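Local coordinates for protein subclass B1 metallo-beta-lactamase (Myroides odoratimimus, PDB 6T5L) that probably hydrolyses beta-lactam antibiotics, carbapenems among them, as a zinc-dependent subclass B1 metallo-beta-lactamase, at residues E109-K119 with F132-L143. Sequence-based numbering, arbitrary orientation.
Sequences ENHNIQTYVSK and FSNPTKDFDNSL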
loop_
_atom_site.group_PDB
_atom_site.type_symbol
_atom_site.label_atom_id
_atom_site.label_comp_id
_atom_site.label_asym_id
_atom_site.label_seq_id
_atom_site.Cartn_x
_atom_site.Cartn_y
_atom_site.Cartn_z
ATOM N N GLU A 109 -12.873 -2.936 9.075
ATOM C CA GLU A 109 -13.773 -4.077 9.296
ATOM C C GLU A 109 -15.140 -3.612 9.842
ATOM O O GLU A 109 -16.191 -4.175 9.483
ATOM C CB GLU A 109 -13.111 -5.088 10.232
ATOM C CG GLU A 109 -11.870 -5.740 9.649
ATOM C CD GLU A 109 -11.327 -6.863 10.531
ATOM O OE1 GLU A 109 -11.118 -6.605 11.722
ATOM O OE2 GLU A 109 -11.100 -7.995 10.040
ATOM N N ASN A 110 -15.147 -2.540 10.636
ATOM C CA ASN A 110 -16.380 -2.024 11.204
ATOM C C ASN A 110 -17.235 -1.308 10.189
ATOM O O ASN A 110 -18.435 -1.133 10.432
ATOM C CB ASN A 110 -16.094 -1.083 12.347
ATOM C CG ASN A 110 -15.706 -1.832 13.624
ATOM O OD1 ASN A 110 -15.709 -3.066 13.652
ATOM N ND2 ASN A 110 -15.297 -1.100 14.641
ATOM N N HIS A 111 -16.665 -0.908 9.063
ATOM C CA HIS A 111 -17.475 -0.445 7.954
ATOM C C HIS A 111 -17.756 -1.569 6.958
ATOM O O HIS A 111 -18.173 -1.288 5.839
ATOM C CB HIS A 111 -16.800 0.743 7.260
ATOM C CG HIS A 111 -16.768 1.987 8.100
ATOM N ND1 HIS A 111 -15.951 2.118 9.199
ATOM C CD2 HIS A 111 -17.467 3.149 8.014
ATOM C CE1 HIS A 111 -16.167 3.288 9.778
ATOM N NE2 HIS A 111 -17.072 3.941 9.066
ATOM N N ASN A 112 -17.525 -2.826 7.333
ATOM C CA ASN A 112 -17.691 -3.964 6.437
ATOM C C ASN A 112 -17.048 -3.760 5.060
ATOM O O ASN A 112 -17.634 -4.076 4.028
ATOM C CB ASN A 112 -19.158 -4.278 6.315
ATOM C CG ASN A 112 -19.806 -4.438 7.683
ATOM O OD1 ASN A 112 -19.462 -5.359 8.377
ATOM N ND2 ASN A 112 -20.715 -3.536 8.071
ATOM N N ILE A 113 -15.798 -3.287 5.058
ATOM C CA ILE A 113 -14.963 -3.263 3.855
ATOM C C ILE A 113 -14.247 -4.595 3.734
ATOM O O ILE A 113 -13.468 -4.975 4.613
ATOM C CB ILE A 113 -13.954 -2.115 3.901
ATOM C CG1 ILE A 113 -14.715 -0.759 3.916
ATOM C CG2 ILE A 113 -13.026 -2.155 2.696
ATOM C CD1 ILE A 113 -13.874 0.393 4.459
ATOM N N GLN A 114 -14.528 -5.326 2.668
ATOM C CA GLN A 114 -13.863 -6.605 2.447
ATOM C C GLN A 114 -12.339 -6.443 2.401
ATOM O O GLN A 114 -11.803 -5.592 1.689
ATOM C CB GLN A 114 -14.339 -7.236 1.148
ATOM C CG GLN A 114 -13.793 -8.624 0.918
ATOM C CD GLN A 114 -14.185 -9.577 2.051
ATOM O OE1 GLN A 114 -15.363 -9.764 2.329
ATOM N NE2 GLN A 114 -13.193 -10.206 2.678
ATOM N N THR A 115 -11.654 -7.269 3.184
ATOM C CA THR A 115 -10.208 -7.392 3.153
ATOM C C THR A 115 -9.780 -8.462 2.155
ATOM O O THR A 115 -10.331 -9.567 2.150
ATOM C CB THR A 115 -9.693 -7.765 4.548
ATOM O OG1 THR A 115 -10.088 -6.724 5.428
ATOM C CG2 THR A 115 -8.195 -7.880 4.579
ATOM N N TYR A 116 -8.791 -8.134 1.344
ATOM C CA TYR A 116 -8.170 -9.076 0.413
ATOM C C TYR A 116 -6.696 -9.181 0.745
ATOM O O TYR A 116 -5.995 -8.167 0.718
ATOM C CB TYR A 116 -8.308 -8.598 -1.027
ATOM C CG TYR A 116 -9.716 -8.571 -1.566
ATOM C CD1 TYR A 116 -10.517 -7.491 -1.321
ATOM C CD2 TYR A 116 -10.247 -9.636 -2.288
ATOM C CE1 TYR A 116 -11.795 -7.416 -1.794
ATOM C CE2 TYR A 116 -11.538 -9.580 -2.767
ATOM C CZ TYR A 116 -12.304 -8.443 -2.501
ATOM O OH TYR A 116 -13.586 -8.268 -2.952
ATOM N N VAL A 117 -6.210 -10.373 1.071
ATOM C CA VAL A 117 -4.844 -10.472 1.570
ATOM C C VAL A 117 -4.237 -11.798 1.161
ATOM O O VAL A 117 -4.937 -12.807 0.916
ATOM C CB VAL A 117 -4.836 -10.262 3.111
ATOM C CG1 VAL A 117 -5.812 -11.231 3.768
ATOM C CG2 VAL A 117 -3.417 -10.390 3.722
ATOM N N SER A 118 -2.930 -11.778 1.027
ATOM C CA SER A 118 -2.247 -12.965 0.573
ATOM C C SER A 118 -2.168 -13.960 1.719
ATOM O O SER A 118 -2.190 -13.597 2.904
ATOM C CB SER A 118 -0.830 -12.624 0.073
ATOM O OG SER A 118 0.119 -12.630 1.121
ATOM N N LYS A 119 -1.978 -15.217 1.345
ATOM C CA LYS A 119 -1.959 -16.300 2.328
ATOM C C LYS A 119 -0.714 -16.242 3.211
ATOM O O LYS A 119 -0.819 -16.366 4.429
ATOM C CB LYS A 119 -2.064 -17.644 1.623
ATOM C CG LYS A 119 -3.468 -17.930 1.068
ATOM C CD LYS A 119 -3.551 -19.265 0.329
ATOM C CE LYS A 119 -4.964 -19.586 -0.099
ATOM N NZ LYS A 119 -4.986 -20.793 -0.977
ATOM N N PHE A 132 -7.144 -11.529 11.401
ATOM C CA PHE A 132 -8.283 -10.715 10.992
ATOM C C PHE A 132 -9.550 -11.218 11.666
ATOM O O PHE A 132 -9.770 -12.425 11.787
ATOM C CB PHE A 132 -8.450 -10.731 9.476
ATOM C CG PHE A 132 -7.253 -10.171 8.770
ATOM C CD1 PHE A 132 -7.122 -8.800 8.536
ATOM C CD2 PHE A 132 -6.196 -11.005 8.442
ATOM C CE1 PHE A 132 -5.961 -8.274 7.919
ATOM C CE2 PHE A 132 -5.045 -10.486 7.835
ATOM C CZ PHE A 132 -4.937 -9.125 7.580
ATOM N N SER A 133 -10.367 -10.277 12.120
ATOM C CA SER A 133 -11.619 -10.615 12.789
ATOM C C SER A 133 -12.686 -11.052 11.788
ATOM O O SER A 133 -13.291 -12.122 11.948
ATOM C CB SER A 133 -12.120 -9.427 13.595
ATOM O OG SER A 133 -13.516 -9.519 13.720
ATOM N N ASN A 134 -12.931 -10.236 10.757
ATOM C CA ASN A 134 -13.829 -10.564 9.663
ATOM C C ASN A 134 -13.169 -11.561 8.712
ATOM O O ASN A 134 -11.974 -11.423 8.400
ATOM C CB ASN A 134 -14.218 -9.291 8.854
ATOM C CG ASN A 134 -15.380 -8.548 9.477
ATOM O OD1 ASN A 134 -15.995 -9.075 10.367
ATOM N ND2 ASN A 134 -15.717 -7.350 8.968
ATOM N N PRO A 135 -13.939 -12.509 8.161
ATOM C CA PRO A 135 -13.376 -13.425 7.150
ATOM C C PRO A 135 -12.757 -12.664 5.984
ATOM O O PRO A 135 -13.340 -11.710 5.435
ATOM C CB PRO A 135 -14.592 -14.265 6.721
ATOM C CG PRO A 135 -15.432 -14.349 7.986
ATOM C CD PRO A 135 -15.329 -12.899 8.509
ATOM N N THR A 136 -11.545 -13.091 5.617
ATOM C CA THR A 136 -10.818 -12.474 4.520
ATOM C C THR A 136 -11.051 -13.228 3.200
ATOM O O THR A 136 -11.457 -14.384 3.175
ATOM C CB THR A 136 -9.307 -12.462 4.846
ATOM O OG1 THR A 136 -8.874 -13.806 5.135
ATOM C CG2 THR A 136 -9.001 -11.574 6.068
ATOM N N LYS A 137 -10.773 -12.547 2.098
ATOM C CA LYS A 137 -10.654 -13.180 0.789
ATOM C C LYS A 137 -9.160 -13.310 0.511
ATOM O O LYS A 137 -8.433 -12.315 0.572
ATOM C CB LYS A 137 -11.398 -12.377 -0.291
ATOM C CG LYS A 137 -12.852 -12.893 -0.365
ATOM C CD LYS A 137 -13.816 -12.004 -1.082
ATOM C CE LYS A 137 -15.032 -12.821 -1.493
ATOM N NZ LYS A 137 -16.230 -12.015 -1.814
ATOM N N ASP A 138 -8.685 -14.538 0.310
ATOM C CA ASP A 138 -7.251 -14.828 0.323
ATOM C C ASP A 138 -6.705 -15.113 -1.068
ATOM O O ASP A 138 -7.403 -15.653 -1.917
ATOM C CB ASP A 138 -6.942 -16.031 1.216
ATOM C CG ASP A 138 -7.543 -15.886 2.601
ATOM O OD1 ASP A 138 -7.927 -14.748 2.956
ATOM O OD2 ASP A 138 -7.612 -16.895 3.327
ATOM N N PHE A 139 -5.431 -14.810 -1.292
ATOM C CA PHE A 139 -4.855 -15.120 -2.585
ATOM C C PHE A 139 -3.429 -15.601 -2.406
ATOM O O PHE A 139 -2.748 -15.256 -1.436
ATOM C CB PHE A 139 -4.918 -13.912 -3.541
ATOM C CG PHE A 139 -4.117 -12.688 -3.096
ATOM C CD1 PHE A 139 -4.667 -11.757 -2.265
ATOM C CD2 PHE A 139 -2.812 -12.490 -3.535
ATOM C CE1 PHE A 139 -3.965 -10.632 -1.856
ATOM C CE2 PHE A 139 -2.108 -11.360 -3.144
ATOM C CZ PHE A 139 -2.695 -10.426 -2.318
ATOM N N ASP A 140 -2.997 -16.462 -3.320
ATOM C CA ASP A 140 -1.666 -17.028 -3.156
ATOM C C ASP A 140 -0.626 -16.005 -3.587
ATOM O O ASP A 140 0.140 -15.485 -2.763
ATOM C CB ASP A 140 -1.558 -18.320 -3.963
ATOM C CG ASP A 140 -2.378 -19.428 -3.347
ATOM O OD1 ASP A 140 -2.002 -19.858 -2.242
ATOM O OD2 ASP A 140 -3.412 -19.837 -3.936
ATOM N N ASN A 141 -0.647 -15.662 -4.862
ATOM C CA ASN A 141 0.406 -14.865 -5.471
ATOM C C ASN A 141 -0.122 -13.662 -6.211
ATOM O O ASN A 141 0.648 -12.736 -6.466
ATOM C CB ASN A 141 1.206 -15.688 -6.485
ATOM C CG ASN A 141 1.833 -16.914 -5.876
ATOM O OD1 ASN A 141 1.710 -18.019 -6.430
ATOM N ND2 ASN A 141 2.550 -16.734 -4.739
ATOM N N SER A 142 -1.389 -13.681 -6.610
ATOM C CA SER A 142 -1.882 -12.700 -7.547
ATOM C C SER A 142 -3.370 -12.547 -7.345
ATOM O O SER A 142 -4.102 -13.538 -7.216
ATOM C CB SER A 142 -1.582 -13.088 -9.006
ATOM O OG SER A 142 -2.594 -12.531 -9.813
ATOM N N LEU A 143 -3.810 -11.289 -7.358
ATOM C CA LEU A 143 -5.190 -10.915 -7.086
ATOM C C LEU A 143 -5.618 -9.976 -8.202
ATOM O O LEU A 143 -4.883 -9.046 -8.548
ATOM C CB LEU A 143 -5.346 -10.216 -5.727
ATOM C CG LEU A 143 -6.725 -9.593 -5.457
ATOM C CD1 LEU A 143 -7.842 -10.694 -5.091
ATOM C CD2 LEU A 143 -6.693 -8.498 -4.395
HETATM O O HOH W 1 -11.006 -8.762 7.661
HETATM O O HOH W 2 -17.868 -5.735 10.468
HETATM O O HOH W 3 -14.454 -6.762 6.528
HETATM O O HOH W 4 -15.794 -10.502 5.220
HETATM O O HOH W 5 -12.896 -8.597 5.678
#
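Glu-109 of helix 105-110 reaches the turn at Asn-134. Glu-109 OE2 accepts the backbone N of Asn-134 at 3.0 Å, from 57° above the carboxylate plane. A water joins the same OE2 to Asn-134 O and Thr-115 OG1. Another water links Ile-113 O to Asn-134 ND2. Gln-114 bends at chi2 (59°), which turns its amide back over the chain. Gln-114 NE2 then donates to Pro-135 O at 3.1 Å, on a lone pair, and to its neighbour Thr-115 O. Thr-115 O also accepts Lys-137 N at 3.0 Å. The Tyr-116 ring lies alongside the Lys-137 chain, Tyr-116 CD2 3.6 Å from Lys-137 CB. Leu-143 CD2 meets Tyr-116 CB. On the other face Val-117 CG1 packs on Thr-136, next to Ile-122 of helix 119-127. Val-117 N and O bond Lys-137 O and Phe-139 N. Ser-118 CB sits over the Phe-139 ring, 3.9 Å from its centroid; Leu-143 CB covers the opposite face. Lys-119 N donates to Phe-139 O. Lys-119 NZ forms a salt bridge with Asp-140 OD1 at 3.4 Å; its hydrogen bonds to the carboxylate are weak. This is the parallel pairing of a beta-alpha-beta unit. Backbone bonds fix its register, and direct and water-mediated polar links join the residues ahead of the strands.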